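PDB 1WDT: elongation factor G homolog from Thermus thermophilus, which binds GTP and magnesium and, as an EF-G family member, probably acts as a GTPase in the elongation phase of protein synthesis. Local coordinates for residues A[167-172]-A[257-262]; A[288-293]-A[300-305]; A[453-458]-A[617-622]. All coordinates share one frame; numbering follows the deposited sequence.

Contact 1: A[167-172]-A[257-262]; sequences GKWVGL and REIGVL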
loop_
_atom_site.group_PDB
_atom_site.type_symbol
_atom_site.label_atom_id
_atom_site.label_comp_id
_atom_site.label_asym_id
_atom_site.label_seq_id
_atom_site.Cartn_x
_atom_site.Cartn_y
_atom_site.Cartn_z
ATOM N N GLY A 167 -37.977 -5.026 -17.900
ATOM C CA GLY A 167 -36.777 -4.208 -17.951
ATOM C C GLY A 167 -36.138 -3.892 -16.605
ATOM O O GLY A 167 -35.068 -3.293 -16.551
ATOM N N LYS A 168 -36.788 -4.299 -15.519
ATOM C CA LYS A 168 -36.278 -4.060 -14.173
ATOM C C LYS A 168 -35.609 -5.307 -13.592
ATOM O O LYS A 168 -36.154 -6.404 -13.680
ATOM C CB LYS A 168 -37.431 -3.643 -13.252
ATOM C CG LYS A 168 -37.037 -3.487 -11.789
ATOM C CD LYS A 168 -38.247 -3.150 -10.930
ATOM C CE LYS A 168 -37.854 -2.915 -9.480
ATOM N NZ LYS A 168 -39.033 -2.579 -8.632
ATOM N N TRP A 169 -34.434 -5.136 -12.992
ATOM C CA TRP A 169 -33.715 -6.256 -12.381
ATOM C C TRP A 169 -34.404 -6.582 -11.065
ATOM O O TRP A 169 -34.462 -5.737 -10.175
ATOM C CB TRP A 169 -32.248 -5.875 -12.127
ATOM C CG TRP A 169 -31.445 -6.929 -11.398
ATOM C CD1 TRP A 169 -31.457 -8.278 -11.629
ATOM C CD2 TRP A 169 -30.480 -6.709 -10.355
ATOM N NE1 TRP A 169 -30.560 -8.911 -10.794
ATOM C CE2 TRP A 169 -29.944 -7.973 -10.008
ATOM C CE3 TRP A 169 -30.014 -5.567 -9.686
ATOM C CZ2 TRP A 169 -28.964 -8.126 -9.018
ATOM C CZ3 TRP A 169 -29.043 -5.719 -8.702
ATOM C CH2 TRP A 169 -28.527 -6.996 -8.379
ATOM N N VAL A 170 -34.936 -7.797 -10.937
ATOM C CA VAL A 170 -35.625 -8.167 -9.705
ATOM C C VAL A 170 -35.080 -9.414 -9.022
ATOM O O VAL A 170 -35.514 -9.761 -7.919
ATOM C CB VAL A 170 -37.146 -8.369 -9.938
ATOM C CG1 VAL A 170 -37.768 -7.087 -10.489
ATOM C CG2 VAL A 170 -37.384 -9.543 -10.881
ATOM N N GLY A 171 -34.136 -10.095 -9.662
ATOM C CA GLY A 171 -33.599 -11.293 -9.042
ATOM C C GLY A 171 -32.487 -11.975 -9.802
ATOM O O GLY A 171 -31.680 -11.339 -10.476
ATOM N N LEU A 172 -32.434 -13.292 -9.676
ATOM C CA LEU A 172 -31.417 -14.045 -10.368
ATOM C C LEU A 172 -31.898 -15.417 -10.782
ATOM O O LEU A 172 -32.891 -15.931 -10.273
ATOM C CB LEU A 172 -30.162 -14.150 -9.503
ATOM C CG LEU A 172 -30.389 -14.308 -8.005
ATOM C CD1 LEU A 172 -30.963 -15.674 -7.714
ATOM C CD2 LEU A 172 -29.082 -14.113 -7.282
ATOM N N ARG A 257 -30.151 -3.224 -3.405
ATOM C CA ARG A 257 -31.410 -3.760 -3.931
ATOM C C ARG A 257 -31.850 -4.979 -3.130
ATOM O O ARG A 257 -32.951 -5.485 -3.315
ATOM C CB ARG A 257 -31.262 -4.169 -5.403
ATOM C CG ARG A 257 -30.976 -3.030 -6.363
ATOM C CD ARG A 257 -32.064 -1.986 -6.288
ATOM N NE ARG A 257 -33.377 -2.575 -6.506
ATOM C CZ ARG A 257 -34.522 -1.927 -6.321
ATOM N NH1 ARG A 257 -34.510 -0.665 -5.913
ATOM N NH2 ARG A 257 -35.677 -2.539 -6.544
ATOM N N GLU A 258 -30.974 -5.459 -2.254
ATOM C CA GLU A 258 -31.267 -6.619 -1.421
ATOM C C GLU A 258 -31.587 -7.841 -2.275
ATOM O O GLU A 258 -32.563 -8.543 -2.041
ATOM C CB GLU A 258 -32.432 -6.305 -0.480
ATOM C CG GLU A 258 -32.309 -4.927 0.179
ATOM C CD GLU A 258 -33.479 -4.574 1.087
ATOM O OE1 GLU A 258 -34.615 -5.022 0.819
ATOM O OE2 GLU A 258 -33.261 -3.825 2.063
ATOM N N ILE A 259 -30.740 -8.088 -3.268
ATOM C CA ILE A 259 -30.910 -9.221 -4.168
ATOM C C ILE A 259 -29.730 -10.187 -4.038
ATOM O O ILE A 259 -28.572 -9.767 -4.007
ATOM C CB ILE A 259 -31.005 -8.735 -5.632
ATOM C CG1 ILE A 259 -32.264 -7.879 -5.818
ATOM C CG2 ILE A 259 -30.998 -9.919 -6.580
ATOM C CD1 ILE A 259 -32.325 -7.156 -7.151
ATOM N N GLY A 260 -30.038 -11.479 -3.947
ATOM C CA GLY A 260 -29.014 -12.512 -3.856
ATOM C C GLY A 260 -27.995 -12.452 -2.730
ATOM O O GLY A 260 -26.881 -12.942 -2.892
ATOM N N VAL A 261 -28.362 -11.878 -1.589
ATOM C CA VAL A 261 -27.431 -11.771 -0.472
ATOM C C VAL A 261 -27.102 -13.107 0.199
ATOM O O VAL A 261 -25.935 -13.493 0.257
ATOM C CB VAL A 261 -27.946 -10.771 0.590
ATOM C CG1 VAL A 261 -27.071 -10.834 1.850
ATOM C CG2 VAL A 261 -27.907 -9.358 0.011
ATOM N N LEU A 262 -28.105 -13.803 0.723
ATOM C CA LEU A 262 -27.840 -15.097 1.351
ATOM C C LEU A 262 -27.338 -16.098 0.293
ATOM O O LEU A 262 -26.532 -16.974 0.604
ATOM C CB LEU A 262 -29.090 -15.617 2.076
ATOM C CG LEU A 262 -29.419 -14.777 3.322
ATOM C CD1 LEU A 262 -30.690 -15.277 4.003
ATOM C CD2 LEU A 262 -28.232 -14.844 4.279
HETATM O O HOH W 1 -35.788 -5.232 -7.489
#
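Ile-259 stands under the indole of Trp-169, the two side chains reaching for each other from opposite directions. Its CD1 lies almost on the normal through the six-membered ring, 3.6 Å from the ring centroid, a CH-pi contact over the face. The other branch, Ile-259 CG2, is 3.6 Å from Trp-169 CZ2 and also rests on Gly-171 CA. The indole is laid over the isoleucine by its first torsion, with CG anti to the backbone N (chi1 175°), and NE1 gives a weak bond to Gly-171 O. At one end of this pair Arg-257 slides past the tryptophan in the opposite sense, its CG 4.1 Å from Trp-169 CZ3 and the guanidinium plane turned 45° from the ring. The extended Lys-168 crosses Arg-257 at about a right angle, bringing Lys-168 NZ and Arg-257 NH2, two like charges, to 4.0 Å. A water in the guanidinium plane accepts from Arg-257 NH2 and donates to Trp-169 O, a water-mediated link between segments that share no direct hydrogen bond. At the other end Leu-172 CD2 sits 3.8 Å from Gly-260 CA, where a side chain would clash. Gly-260 occupies the N-cap position of helix 261-271, and a classic beta bulge at Val-170 and Gly-171 faces Leu-163. Strand 168-174 thus backs the loop carrying the GTP-binding residues Ser-254 and Glu-256, beside the nucleotide site of the P-loop GTPase fold.

Contact 2: A[288-293]-A[300-305]; sequences VFKVQV and VAYLRL
Tyr-302 and Lys-290 form a hydrogen-bonded pair in an antiparallel hairpin, and four backbone bonds tie the two strands. Next to the turn, Gln-292 and Val-300 bond twice, nearly straight: Val-300 N to Gln-292 O is 2.8 Å, and Gln-292 N bonds Val-300 O in the carbonyl plane. Tyr-302 N donates to Lys-290 O, while Tyr-302 O accepts from Phe-289 N at 3.1 Å and receives a CA-H...O contact from Val-288. The register slips by one residue between Val-288 and Lys-290, a beta bulge that lets Phe-289 turn its ring across the partner strand.

Apolar contacts come next. Phe-289 holds one ring face over Tyr-302 CB, with Arg-304 N at the ring edge. On the face of Val-288, Val-291, Ala-301 and Leu-303, Val-288 CG2 presses on Leu-303 CD2 at 3.2 Å, tighter than usual van der Waals contact.

The aromatic and charged contacts lie on the face of Lys-290 and Tyr-302, whose side chains run side by side in the same direction. Lys-290 CG, placed between its backbone N and carbonyl carbon (chi1 72°), is 3.4 Å from Tyr-302 CB, and NZ stands 5.0 Å above the ring centroid, a cation-pi contact. Gln-292 CG comes to 3.5 Å from Tyr-302 CE2. A serine in place of Tyr-302 would probably deprive the lysine chain of its aromatic support and open a gap beside Gln-292.

Lys-290 NZ also has a salt bridge to Glu-90 and a bond to Thr-64 O. The buried ammonium is thus probably balanced by a carboxylate, a carbonyl and a ring face, joining this hairpin of domain 2 to the GTP-binding domain.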
loop_
_atom_site.group_PDB
_atom_site.type_symbol
_atom_site.label_atom_id
_atom_site.label_comp_id
_atom_site.label_asym_id
_atom_site.label_seq_id
_atom_site.Cartn_x
_atom_site.Cartn_y
_atom_site.Cartn_z
ATOM N N VAL A 288 -0.531 -11.259 12.810
ATOM C CA VAL A 288 -1.191 -9.982 13.071
ATOM C C VAL A 288 -1.247 -9.316 11.692
ATOM O O VAL A 288 -0.215 -8.914 11.157
ATOM C CB VAL A 288 -0.352 -9.102 14.023
ATOM C CG1 VAL A 288 -1.082 -7.779 14.289
ATOM C CG2 VAL A 288 -0.091 -9.851 15.333
ATOM N N PHE A 289 -2.429 -9.215 11.100
ATOM C CA PHE A 289 -2.500 -8.626 9.768
ATOM C C PHE A 289 -2.821 -7.138 9.761
ATOM O O PHE A 289 -2.660 -6.469 8.739
ATOM C CB PHE A 289 -3.484 -9.407 8.895
ATOM C CG PHE A 289 -4.916 -9.261 9.302
ATOM C CD1 PHE A 289 -5.702 -8.241 8.772
ATOM C CD2 PHE A 289 -5.490 -10.156 10.197
ATOM C CE1 PHE A 289 -7.044 -8.121 9.127
ATOM C CE2 PHE A 289 -6.819 -10.043 10.558
ATOM C CZ PHE A 289 -7.603 -9.020 10.018
ATOM N N LYS A 290 -3.280 -6.625 10.899
ATOM C CA LYS A 290 -3.577 -5.203 11.031
ATOM C C LYS A 290 -3.639 -4.817 12.501
ATOM O O LYS A 290 -3.798 -5.667 13.377
ATOM C CB LYS A 290 -4.903 -4.823 10.350
ATOM C CG LYS A 290 -6.141 -5.313 11.053
ATOM C CD LYS A 290 -7.382 -4.564 10.593
ATOM C CE LYS A 290 -7.339 -3.105 11.037
ATOM N NZ LYS A 290 -8.592 -2.374 10.698
ATOM N N VAL A 291 -3.509 -3.525 12.758
ATOM C CA VAL A 291 -3.545 -3.001 14.110
ATOM C C VAL A 291 -4.366 -1.716 14.133
ATOM O O VAL A 291 -4.266 -0.897 13.225
ATOM C CB VAL A 291 -2.108 -2.690 14.619
ATOM C CG1 VAL A 291 -2.167 -1.838 15.880
ATOM C CG2 VAL A 291 -1.349 -4.004 14.908
ATOM N N GLN A 292 -5.199 -1.568 15.157
ATOM C CA GLN A 292 -5.994 -0.361 15.344
ATOM C C GLN A 292 -5.534 0.228 16.672
ATOM O O GLN A 292 -5.279 -0.510 17.631
ATOM C CB GLN A 292 -7.495 -0.673 15.448
ATOM C CG GLN A 292 -8.196 -0.992 14.137
ATOM C CD GLN A 292 -8.197 0.186 13.177
ATOM O OE1 GLN A 292 -8.650 1.276 13.511
ATOM N NE2 GLN A 292 -7.691 -0.038 11.977
ATOM N N VAL A 293 -5.385 1.544 16.724
ATOM C CA VAL A 293 -5.011 2.187 17.972
ATOM C C VAL A 293 -6.111 3.189 18.278
ATOM O O VAL A 293 -6.146 4.291 17.727
ATOM C CB VAL A 293 -3.646 2.902 17.895
ATOM C CG1 VAL A 293 -3.388 3.660 19.198
ATOM C CG2 VAL A 293 -2.536 1.880 17.699
ATOM N N VAL A 300 -5.243 -2.472 19.693
ATOM C CA VAL A 300 -5.940 -3.737 19.503
ATOM C C VAL A 300 -5.294 -4.437 18.318
ATOM O O VAL A 300 -5.194 -3.861 17.234
ATOM C CB VAL A 300 -7.435 -3.533 19.170
ATOM C CG1 VAL A 300 -8.069 -4.876 18.801
ATOM C CG2 VAL A 300 -8.156 -2.912 20.350
ATOM N N ALA A 301 -4.851 -5.672 18.516
ATOM C CA ALA A 301 -4.228 -6.405 17.424
ATOM C C ALA A 301 -5.229 -7.368 16.796
ATOM O O ALA A 301 -5.941 -8.085 17.496
ATOM C CB ALA A 301 -3.000 -7.156 17.926
ATOM N N TYR A 302 -5.288 -7.360 15.469
ATOM C CA TYR A 302 -6.185 -8.233 14.724
ATOM C C TYR A 302 -5.381 -9.421 14.190
ATOM O O TYR A 302 -4.459 -9.256 13.397
ATOM C CB TYR A 302 -6.833 -7.449 13.576
ATOM C CG TYR A 302 -7.761 -6.362 14.073
ATOM C CD1 TYR A 302 -9.142 -6.486 13.945
ATOM C CD2 TYR A 302 -7.262 -5.255 14.758
ATOM C CE1 TYR A 302 -10.005 -5.542 14.494
ATOM C CE2 TYR A 302 -8.117 -4.305 15.316
ATOM C CZ TYR A 302 -9.483 -4.456 15.183
ATOM O OH TYR A 302 -10.327 -3.540 15.761
ATOM N N LEU A 303 -5.739 -10.620 14.633
ATOM C CA LEU A 303 -5.023 -11.814 14.215
ATOM C C LEU A 303 -5.850 -12.740 13.349
ATOM O O LEU A 303 -7.056 -12.851 13.516
ATOM C CB LEU A 303 -4.564 -12.626 15.436
ATOM C CG LEU A 303 -3.975 -11.933 16.665
ATOM C CD1 LEU A 303 -3.269 -12.981 17.515
ATOM C CD2 LEU A 303 -2.997 -10.841 16.260
ATOM N N ARG A 304 -5.183 -13.398 12.414
ATOM C CA ARG A 304 -5.832 -14.386 11.579
ATOM C C ARG A 304 -5.244 -15.696 12.075
ATOM O O ARG A 304 -4.030 -15.833 12.139
ATOM C CB ARG A 304 -5.468 -14.221 10.099
ATOM C CG ARG A 304 -5.705 -15.498 9.287
ATOM C CD ARG A 304 -7.163 -15.946 9.366
ATOM N NE ARG A 304 -7.333 -17.365 9.048
ATOM C CZ ARG A 304 -7.295 -17.887 7.823
ATOM N NH1 ARG A 304 -7.098 -17.116 6.761
ATOM N NH2 ARG A 304 -7.454 -19.196 7.662
ATOM N N LEU A 305 -6.088 -16.642 12.459
ATOM C CA LEU A 305 -5.574 -17.929 12.896
ATOM C C LEU A 305 -5.681 -18.815 11.670
ATOM O O LEU A 305 -6.777 -19.198 11.261
ATOM C CB LEU A 305 -6.409 -18.487 14.047
ATOM C CG LEU A 305 -6.019 -19.845 14.651
ATOM C CD1 LEU A 305 -4.626 -19.774 15.301
ATOM C CD2 LEU A 305 -7.084 -20.247 15.690
#

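Contact 3: A[453-458]-A[617-622]; sequences KVPYRE and VPLAEV
An inverse gamma turn centred on Pro-455, at the entry to strand 457-460, meets residues 619-620, just after strand 611-618, and the contact is mostly apolar, with one phenol oxygen resting on a methyl. Ala-620 is the meeting point. Its methyl CB is 3.8 Å from Val-454 CG2 and 3.6 Å from Tyr-456 OH, so the valine branch and the phenol oxygen converge on one small side chain. No hydrogen bond crosses the contact.

Val-454 divides its two methyls. With CG1 anti to the backbone N (chi1 177°), CG2 is left beside that nitrogen and faces Ala-620, whereas CG1 lies over the centre of the Tyr-456 ring, 3.8 Å above its plane. The valine is thus set between the tyrosine ring and the alanine, and the tyrosine reaches Ala-620 past it with its hydroxyl end.

Leu-619 makes the second set of touches. Its CD2 is 3.8 Å from Pro-455 CD, the proline ring and the leucine chain crossing at about a right angle, and 4.4 Å from Val-454 CG1. Each segment has a weak internal backbone bond, Tyr-456 N to Val-454 O and Val-622 N to Leu-619 O.

Strand 569-582 lies beside both segments and pairs with both strands: Arg-457 bonds Leu-572, Leu-619 bonds Pro-574 and Val-617 bonds Tyr-576. Val-454 rests on Pro-574 and Tyr-456 on Glu-573 of that strand, while Pro-455 O accepts from the hydroxyl of Tyr-646 on strand 641-648. The contact therefore lies where the lead-in to strand 457-460 and the end of strand 611-618 come together along strand 569-582, their common neighbour in one antiparallel sheet.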
loop_
_atom_site.group_PDB
_atom_site.type_symbol
_atom_site.label_atom_id
_atom_site.label_comp_id
_atom_site.label_asym_id
_atom_site.label_seq_id
_atom_site.Cartn_x
_atom_site.Cartn_y
_atom_site.Cartn_z
ATOM N N LYS A 453 10.876 21.237 1.394
ATOM C CA LYS A 453 11.883 22.137 0.838
ATOM C C LYS A 453 12.725 21.293 -0.116
ATOM O O LYS A 453 13.017 20.132 0.181
ATOM C CB LYS A 453 12.790 22.693 1.940
ATOM C CG LYS A 453 12.090 23.498 3.020
ATOM C CD LYS A 453 13.102 23.989 4.047
ATOM C CE LYS A 453 12.438 24.746 5.190
ATOM N NZ LYS A 453 13.426 25.134 6.241
ATOM N N VAL A 454 13.108 21.859 -1.257
ATOM C CA VAL A 454 13.916 21.120 -2.218
ATOM C C VAL A 454 15.362 21.026 -1.733
ATOM O O VAL A 454 15.937 22.012 -1.267
ATOM C CB VAL A 454 13.899 21.791 -3.608
ATOM C CG1 VAL A 454 14.820 21.036 -4.558
ATOM C CG2 VAL A 454 12.477 21.816 -4.160
ATOM N N PRO A 455 15.962 19.826 -1.816
ATOM C CA PRO A 455 17.346 19.638 -1.375
ATOM C C PRO A 455 18.344 20.069 -2.449
ATOM O O PRO A 455 18.923 19.236 -3.147
ATOM C CB PRO A 455 17.404 18.145 -1.081
ATOM C CG PRO A 455 16.527 17.584 -2.150
ATOM C CD PRO A 455 15.342 18.531 -2.153
ATOM N N TYR A 456 18.521 21.382 -2.583
ATOM C CA TYR A 456 19.451 21.945 -3.558
ATOM C C TYR A 456 20.881 21.655 -3.111
ATOM O O TYR A 456 21.145 21.454 -1.923
ATOM C CB TYR A 456 19.252 23.465 -3.674
ATOM C CG TYR A 456 17.965 23.892 -4.357
ATOM C CD1 TYR A 456 17.758 23.642 -5.715
ATOM C CD2 TYR A 456 16.958 24.550 -3.648
ATOM C CE1 TYR A 456 16.580 24.039 -6.353
ATOM C CE2 TYR A 456 15.774 24.950 -4.273
ATOM C CZ TYR A 456 15.594 24.692 -5.626
ATOM O OH TYR A 456 14.434 25.092 -6.257
ATOM N N ARG A 457 21.800 21.625 -4.067
ATOM C CA ARG A 457 23.203 21.379 -3.765
ATOM C C ARG A 457 24.097 22.346 -4.522
ATOM O O ARG A 457 23.636 23.069 -5.411
ATOM C CB ARG A 457 23.589 19.943 -4.117
ATOM C CG ARG A 457 23.103 18.920 -3.112
ATOM C CD ARG A 457 23.551 17.534 -3.505
ATOM N NE ARG A 457 23.115 16.525 -2.548
ATOM C CZ ARG A 457 23.360 15.226 -2.678
ATOM N NH1 ARG A 457 24.040 14.781 -3.727
ATOM N NH2 ARG A 457 22.924 14.369 -1.760
ATOM N N GLU A 458 25.374 22.359 -4.153
ATOM C CA GLU A 458 26.356 23.226 -4.789
ATOM C C GLU A 458 27.489 22.403 -5.382
ATOM O O GLU A 458 27.648 21.226 -5.066
ATOM C CB GLU A 458 26.925 24.220 -3.774
ATOM C CG GLU A 458 25.941 25.278 -3.317
ATOM C CD GLU A 458 26.526 26.190 -2.261
ATOM O OE1 GLU A 458 27.678 26.635 -2.441
ATOM O OE2 GLU A 458 25.835 26.468 -1.257
ATOM N N VAL A 617 12.262 15.357 -15.478
ATOM C CA VAL A 617 11.853 16.676 -15.003
ATOM C C VAL A 617 12.432 17.007 -13.628
ATOM O O VAL A 617 12.695 16.115 -12.826
ATOM C CB VAL A 617 10.301 16.749 -14.934
ATOM C CG1 VAL A 617 9.766 15.542 -14.174
ATOM C CG2 VAL A 617 9.842 18.040 -14.261
ATOM N N PRO A 618 12.650 18.303 -13.349
ATOM C CA PRO A 618 13.198 18.752 -12.063
ATOM C C PRO A 618 12.299 18.365 -10.892
ATOM O O PRO A 618 11.096 18.178 -11.064
ATOM C CB PRO A 618 13.276 20.266 -12.234
ATOM C CG PRO A 618 13.541 20.421 -13.683
ATOM C CD PRO A 618 12.590 19.428 -14.301
ATOM N N LEU A 619 12.887 18.252 -9.705
ATOM C CA LEU A 619 12.135 17.901 -8.506
ATOM C C LEU A 619 11.352 19.101 -7.994
ATOM O O LEU A 619 10.271 18.953 -7.427
ATOM C CB LEU A 619 13.078 17.422 -7.398
ATOM C CG LEU A 619 12.400 17.178 -6.045
ATOM C CD1 LEU A 619 11.461 15.985 -6.170
ATOM C CD2 LEU A 619 13.441 16.927 -4.962
ATOM N N ALA A 620 11.903 20.292 -8.191
ATOM C CA ALA A 620 11.253 21.510 -7.732
ATOM C C ALA A 620 9.980 21.819 -8.513
ATOM O O ALA A 620 9.225 22.719 -8.143
ATOM C CB ALA A 620 12.221 22.682 -7.834
ATOM N N GLU A 621 9.741 21.063 -9.583
ATOM C CA GLU A 621 8.569 21.275 -10.433
ATOM C C GLU A 621 7.491 20.192 -10.326
ATOM O O GLU A 621 6.437 20.307 -10.949
ATOM C CB GLU A 621 9.007 21.386 -11.899
ATOM C CG GLU A 621 10.065 22.445 -12.166
ATOM C CD GLU A 621 9.581 23.847 -11.854
ATOM O OE1 GLU A 621 8.599 24.289 -12.487
ATOM O OE2 GLU A 621 10.181 24.507 -10.977
ATOM N N VAL A 622 7.745 19.146 -9.546
ATOM C CA VAL A 622 6.774 18.065 -9.419
ATOM C C VAL A 622 6.494 17.616 -7.985
ATOM O O VAL A 622 6.132 16.462 -7.751
ATOM C CB VAL A 622 7.222 16.831 -10.231
ATOM C CG1 VAL A 622 7.282 17.176 -11.712
ATOM C CG2 VAL A 622 8.579 16.352 -9.741
#

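How the contacts relate
The three contacts follow one another along the chain and none touches another. Contact 1 lies closest to the nucleotide: the side chain of Arg-257 is about 5 Å from the bound GTP and about 3 Å from that of Asp-137, a GTP-binding residue. Contact 2, its centre about 35 Å from that of contact 1, approaches the other part of the same site, with the Lys-290 side chain about 12 Å from the magnesium ion and about 8 Å from that of Thr-61, which binds the metal. Contact 3 is remote from the annotated sites, its centre about 55 Å from that of contact 1 and about 40 Å from that of contact 2, on the opposite side of the chain's centre from both.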